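Local coordinates for mandelate racemase/muconate lactonizing protein (PDB 3VC5), which probably catalyses the magnesium-dependent dehydration of D-glucarate to 5-dehydro-4-deoxy-D-glucarate as a member of the mandelate racemase/muconate lactonizing enzyme family, at residues P39-A43 with A44-Q48; V111-H115 with G116-S120; A242-T245 with V246-I250. All blocks are in the same frame, centred on the assembly; numbering follows the deposited sequence. Where two conformers were deposited one is given.

Contact 1: P39-A43 with A44-Q48; sequences PLLNA and AGVHQ. With PO4 (phosphate ion), chain B.
H47 packs its ring against L40 just beyond the paired residues of a tight beta hairpin, strands 41-42 and 45-46, whose type I turn runs from N42 to G45. Two backbone bonds join N42 and G45, and H47 N gives a third to L40 O (2.8 Å). Glycine suits position 45, where the backbone angles would jam a CB against the preceding carbonyl O. L41 CD2 packs on V46 CB at 3.8 Å, and M427 of helix 423-430 covers this apolar face.

The imidazole of H47 can be followed outward. H47 CB lies 3.8 Å from L40 O. From CG the ring spreads beneath L40 CB, a CH-pi contact 4.0 Å from CB to the H47 ring centroid and 13° off the normal. H47 CD2 passes 3.7 Å from N42 ND2. ND1 is hydrogen-bonded to D37 and NE2 to phosphate O1, and the two together hold the ring's rotation. The phosphate is also bound by K211, the predicted proton acceptor, H367 and R421. N42 ND2, which also bonds D423, joins on O1 at 2.8 Å, its amide turned 60° from the ring; H47 NE2 reaches O1 at 2.9 Å, nearly straight at 174°.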
# COMPACT_ATOMS: atom_id res chain seq x y z
N PRO A 39 -13.28 -0.60 -35.62
CA PRO A 39 -13.58 0.85 -35.57
C PRO A 39 -14.52 1.16 -34.39
O PRO A 39 -15.70 1.53 -34.56
CB PRO A 39 -14.24 1.12 -36.94
CG PRO A 39 -14.88 -0.19 -37.29
CD PRO A 39 -13.90 -1.25 -36.79
N LEU A 40 -13.98 1.00 -33.19
CA LEU A 40 -14.70 1.25 -31.95
C LEU A 40 -14.81 2.76 -31.72
O LEU A 40 -13.81 3.49 -31.71
CB LEU A 40 -13.96 0.57 -30.80
CG LEU A 40 -13.64 -0.91 -31.00
CD1 LEU A 40 -12.88 -1.49 -29.76
CD2 LEU A 40 -14.87 -1.74 -31.32
N LEU A 41 -16.04 3.25 -31.58
CA LEU A 41 -16.30 4.67 -31.43
C LEU A 41 -16.20 5.09 -29.96
O LEU A 41 -16.52 4.32 -29.05
CB LEU A 41 -17.70 4.99 -31.98
CG LEU A 41 -17.87 4.72 -33.48
CD1 LEU A 41 -19.33 4.62 -33.84
CD2 LEU A 41 -17.26 5.89 -34.25
N ASN A 42 -15.78 6.32 -29.72
CA ASN A 42 -15.72 6.81 -28.35
C ASN A 42 -15.81 8.35 -28.39
O ASN A 42 -15.98 8.94 -29.47
CB ASN A 42 -14.43 6.30 -27.65
CG ASN A 42 -13.18 6.81 -28.31
OD1 ASN A 42 -13.20 7.83 -29.02
ND2 ASN A 42 -12.06 6.11 -28.09
N ALA A 43 -15.74 9.00 -27.23
CA ALA A 43 -15.83 10.45 -27.19
C ALA A 43 -14.76 11.17 -28.03
O ALA A 43 -14.96 12.30 -28.47
CB ALA A 43 -15.77 10.94 -25.75
N ALA A 44 -13.59 10.54 -28.17
CA ALA A 44 -12.46 11.13 -28.89
C ALA A 44 -12.43 10.84 -30.40
O ALA A 44 -11.53 11.29 -31.09
CB ALA A 44 -11.12 10.69 -28.23
N GLY A 45 -13.38 10.06 -30.90
CA GLY A 45 -13.45 9.77 -32.33
C GLY A 45 -13.71 8.30 -32.55
O GLY A 45 -14.77 7.76 -32.18
N VAL A 46 -12.72 7.63 -33.12
CA VAL A 46 -12.85 6.20 -33.42
C VAL A 46 -11.48 5.56 -33.36
O VAL A 46 -10.50 6.19 -33.76
CB VAL A 46 -13.55 5.99 -34.79
CG1 VAL A 46 -12.78 6.70 -35.90
CG2 VAL A 46 -13.77 4.49 -35.12
N HIS A 47 -11.39 4.32 -32.86
CA HIS A 47 -10.11 3.62 -32.84
C HIS A 47 -9.56 3.42 -34.25
O HIS A 47 -10.33 3.14 -35.18
CB HIS A 47 -10.28 2.22 -32.23
CG HIS A 47 -10.44 2.21 -30.74
ND1 HIS A 47 -10.02 1.16 -29.96
CD2 HIS A 47 -10.99 3.12 -29.89
CE1 HIS A 47 -10.29 1.42 -28.69
NE2 HIS A 47 -10.86 2.61 -28.62
N GLN A 48 -8.24 3.55 -34.39
CA GLN A 48 -7.58 3.34 -35.67
C GLN A 48 -7.47 1.85 -35.99
O GLN A 48 -7.65 1.01 -35.12
CB GLN A 48 -6.20 4.00 -35.67
CG GLN A 48 -6.26 5.53 -35.72
CD GLN A 48 -5.00 6.17 -35.20
OE1 GLN A 48 -4.68 6.04 -34.01
NE2 GLN A 48 -4.27 6.85 -36.08
P PO4 B . -10.76 3.40 -25.18
O1 PO4 B . -11.57 4.03 -26.24
O2 PO4 B . -10.44 2.01 -25.69
O3 PO4 B . -9.51 4.13 -24.95
O4 PO4 B . -11.55 3.36 -23.97

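Contact 2: V111-H115 with G116-S120; sequences VTDMH and GLTGS
From D113 to G119 the backbone bends twice, first in an Asx turn in which D113 OD1 accepts from H115 N and also from G116 N, then in a type I beta turn from G116 to G119. The second turn is closed by G119 N to G116 O at 3.1 Å.

Aspartate suits position 113 because its short side chain, with CG lodged between the backbone N and the carbonyl carbon (chi1 66°), folds back over its own chain. G116 N meets OD1 of D113 on the syn side at 2.8 Å, and H115 N meets the same OD1 on the anti side at 3.2 Å, both from one face of the carboxylate. The other oxygen, D113 OD2, accepts from a water at 2.7 Å; that water also accepts from T118 N and donates to G119 O, tying the two turns together. Replacing the aspartate by alanine is likely to leave the amides of H115 and G116 without their shared acceptor and the water short of one anchor, setting the turn free to shift. G116 has a positive phi of 79°, and a CB would clash with H115 O.

The H115 ring stands under D113 OD1, which lies 3.6 Å above the H115 ring plane, over its centre. H115 ND1 accepts from L117 N at 3.1 Å, the donor tilted 29° from the ring plane.

T118 touches H338, the predicted proton acceptor, and L117 approaches the bound phosphate, as expected of a capping-domain loop closing over the active site in the enolase superfamily.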
# COMPACT_ATOMS: atom_id res chain seq x y z
N VAL A 111 5.17 12.92 -20.92
CA VAL A 111 4.66 12.34 -22.15
C VAL A 111 3.15 12.53 -22.13
O VAL A 111 2.47 12.10 -21.18
CB VAL A 111 5.02 10.84 -22.26
CG1 VAL A 111 4.31 10.18 -23.46
CG2 VAL A 111 6.54 10.63 -22.32
N THR A 112 2.63 13.18 -23.16
CA THR A 112 1.20 13.43 -23.25
C THR A 112 0.63 12.54 -24.32
O THR A 112 1.36 12.04 -25.18
CB THR A 112 0.94 14.88 -23.61
OG1 THR A 112 1.63 15.18 -24.85
CG2 THR A 112 1.43 15.77 -22.49
N ASP A 113 -0.67 12.31 -24.28
CA ASP A 113 -1.27 11.52 -25.33
C ASP A 113 -2.23 12.42 -26.10
O ASP A 113 -2.45 13.55 -25.72
CB ASP A 113 -1.87 10.20 -24.80
CG ASP A 113 -3.06 10.42 -23.89
OD1 ASP A 113 -3.93 11.25 -24.24
OD2 ASP A 113 -3.12 9.73 -22.82
N MET A 114 -2.75 11.93 -27.22
CA MET A 114 -3.57 12.79 -28.08
C MET A 114 -5.09 12.71 -27.82
O MET A 114 -5.86 13.46 -28.40
CB MET A 114 -3.25 12.49 -29.56
CG MET A 114 -1.77 12.72 -29.92
SD MET A 114 -1.46 12.40 -31.67
CE MET A 114 -2.15 13.90 -32.40
N HIS A 115 -5.52 11.79 -26.95
CA HIS A 115 -6.95 11.47 -26.83
C HIS A 115 -7.47 11.92 -25.49
O HIS A 115 -8.62 12.32 -25.36
CB HIS A 115 -7.20 9.94 -27.02
CG HIS A 115 -6.23 9.07 -26.27
ND1 HIS A 115 -6.50 8.54 -25.02
CD2 HIS A 115 -5.00 8.61 -26.62
CE1 HIS A 115 -5.46 7.83 -24.62
NE2 HIS A 115 -4.54 7.85 -25.57
N GLY A 116 -6.63 11.78 -24.48
CA GLY A 116 -7.01 12.23 -23.12
C GLY A 116 -7.91 11.29 -22.35
O GLY A 116 -8.47 11.68 -21.25
N LEU A 117 -8.05 10.05 -22.84
CA LEU A 117 -9.05 9.19 -22.20
C LEU A 117 -8.57 8.54 -20.90
O LEU A 117 -9.35 7.82 -20.24
CB LEU A 117 -9.62 8.15 -23.17
CG LEU A 117 -10.31 8.75 -24.40
CD1 LEU A 117 -10.98 7.68 -25.20
CD2 LEU A 117 -11.34 9.82 -24.01
N THR A 118 -7.30 8.76 -20.53
CA THR A 118 -6.87 8.39 -19.19
C THR A 118 -6.41 9.63 -18.38
O THR A 118 -5.49 9.55 -17.54
CB THR A 118 -5.76 7.31 -19.17
OG1 THR A 118 -4.59 7.78 -19.87
CG2 THR A 118 -6.25 6.00 -19.83
N GLY A 119 -7.06 10.76 -18.63
CA GLY A 119 -6.80 11.97 -17.85
C GLY A 119 -5.52 12.68 -18.22
O GLY A 119 -4.85 12.35 -19.21
N SER A 120 -5.16 13.67 -17.40
CA SER A 120 -4.01 14.51 -17.69
C SER A 120 -2.69 13.79 -17.53
O SER A 120 -2.59 12.75 -16.87
CB SER A 120 -3.99 15.74 -16.77
OG SER A 120 -5.28 16.27 -16.61
O HOH W 1 -5.12 10.42 -21.20

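Contact 3: A242-T245 with V246-I250; sequences AAWT and VETSI
T245 is the N-cap of the helix that starts at V246, and the close packing gathers round it. Threonine suits the place: chi1 of 63° swings OG1 in between its own N and carbonyl carbon, where it faces the first turn and accepts from T248 N at 3.1 Å, a nearly straight bond (165°). The carbonyl of T245 is gripped twice by one residue. S249 N reaches T245 O at 3.0 Å as the first bond of the helix, and S249 OG reaches T245 O at 2.7 Å from the other face of the carbonyl plane; serine suits the place because its short side chain sets the hydroxyl within reach of that carbonyl.

W244 shuts this side. Its CB lies 3.4 Å from S249 OG, which sits at the edge of the indole, near its plane, and T248 CG2 comes within 4.1 Å of W244 CB. The hydroxyl of T248 has its main partner in the C-terminal carboxylate of W441, whose charge would probably be favourable near the start of the helix.

The other side is looser. E247 merely brushes T245 OG1 with its CB, at 4.0 Å, and its extended chain runs outward into solvent, a fitting place for an acid, where the positive end of the helix dipole would probably favour a negative charge.

Within the barrel domain the loop leads from strand 236-239, which ends in D239, a magnesium ligand of this protein though no metal is bound in this chain, into helix 246-255; W244 packs against helix 217-230, and V246 and S249 against helix 270-277.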
# COMPACT_ATOMS: atom_id res chain seq x y z
N ALA A 242 -16.52 11.80 -20.25
CA ALA A 242 -16.62 13.24 -19.96
C ALA A 242 -17.30 14.04 -21.08
O ALA A 242 -17.10 15.26 -21.20
CB ALA A 242 -15.25 13.82 -19.62
N ALA A 243 -18.08 13.36 -21.92
CA ALA A 243 -18.76 14.02 -23.04
C ALA A 243 -19.95 14.90 -22.64
O ALA A 243 -20.49 15.60 -23.49
CB ALA A 243 -19.22 12.98 -24.08
N TRP A 244 -20.36 14.89 -21.37
CA TRP A 244 -21.60 15.58 -20.98
C TRP A 244 -21.35 16.77 -20.06
O TRP A 244 -20.36 16.78 -19.31
CB TRP A 244 -22.59 14.64 -20.28
CG TRP A 244 -22.95 13.40 -21.06
CD1 TRP A 244 -22.84 13.21 -22.41
CD2 TRP A 244 -23.49 12.18 -20.53
NE1 TRP A 244 -23.26 11.93 -22.75
CE2 TRP A 244 -23.69 11.29 -21.61
CE3 TRP A 244 -23.83 11.76 -19.24
CZ2 TRP A 244 -24.22 10.00 -21.44
CZ3 TRP A 244 -24.36 10.47 -19.07
CH2 TRP A 244 -24.54 9.62 -20.17
N THR A 245 -22.28 17.72 -20.09
CA THR A 245 -22.30 18.80 -19.13
C THR A 245 -22.79 18.26 -17.79
O THR A 245 -23.32 17.14 -17.70
CB THR A 245 -23.28 19.91 -19.56
OG1 THR A 245 -24.61 19.37 -19.60
CG2 THR A 245 -22.92 20.44 -20.93
N VAL A 246 -22.64 19.06 -16.75
CA VAL A 246 -23.14 18.67 -15.44
C VAL A 246 -24.68 18.47 -15.48
O VAL A 246 -25.20 17.45 -14.99
CB VAL A 246 -22.75 19.75 -14.40
CG1 VAL A 246 -23.52 19.57 -13.10
CG2 VAL A 246 -21.22 19.68 -14.14
N GLU A 247 -25.38 19.43 -16.07
CA GLU A 247 -26.83 19.39 -16.17
C GLU A 247 -27.30 18.13 -16.86
O GLU A 247 -28.13 17.45 -16.36
CB GLU A 247 -27.33 20.65 -16.90
CG GLU A 247 -28.78 21.05 -16.55
CD GLU A 247 -29.47 22.06 -17.51
OE1 GLU A 247 -30.66 21.88 -17.81
OE2 GLU A 247 -28.84 23.04 -17.95
N THR A 248 -26.72 17.81 -18.00
CA THR A 248 -27.09 16.60 -18.73
C THR A 248 -26.79 15.34 -17.95
O THR A 248 -27.58 14.38 -17.95
CB THR A 248 -26.40 16.60 -20.11
OG1 THR A 248 -26.98 17.65 -20.89
CG2 THR A 248 -26.56 15.27 -20.83
N SER A 249 -25.63 15.32 -17.30
CA SER A 249 -25.24 14.16 -16.51
C SER A 249 -26.26 13.86 -15.42
O SER A 249 -26.56 12.70 -15.15
CB SER A 249 -23.87 14.36 -15.86
OG SER A 249 -22.89 14.57 -16.86
N ILE A 250 -26.74 14.91 -14.76
CA ILE A 250 -27.68 14.72 -13.67
C ILE A 250 -29.01 14.18 -14.22
O ILE A 250 -29.63 13.29 -13.63
CB ILE A 250 -27.88 16.02 -12.87
CG1 ILE A 250 -26.59 16.33 -12.08
CG2 ILE A 250 -29.07 15.87 -11.93
CD1 ILE A 250 -26.56 17.74 -11.50

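In the fold
Contacts 1 and 2 belong to the N-terminal capping domain and touch each other, N42 ND2 meeting L117 CD1 at 3.5 Å, and both border the pocket that holds the phosphate. Contact 1 is wholly buried and adds backbone pairing and an apolar face to an anion-binding imidazole and amide. Contact 2 is partly buried: an irregular loop organised by a carboxylate and a water, its inner side near H338 and M114 exposed. Contact 3, in the barrel domain about 20 Å from both others (centre to centre), is partly buried with E247 at the surface; one threonine hydroxyl caps a helix and a serine hydroxyl grips the T245 carbonyl. Contacts 2 and 3 thus rely on side chains bonding backbone groups.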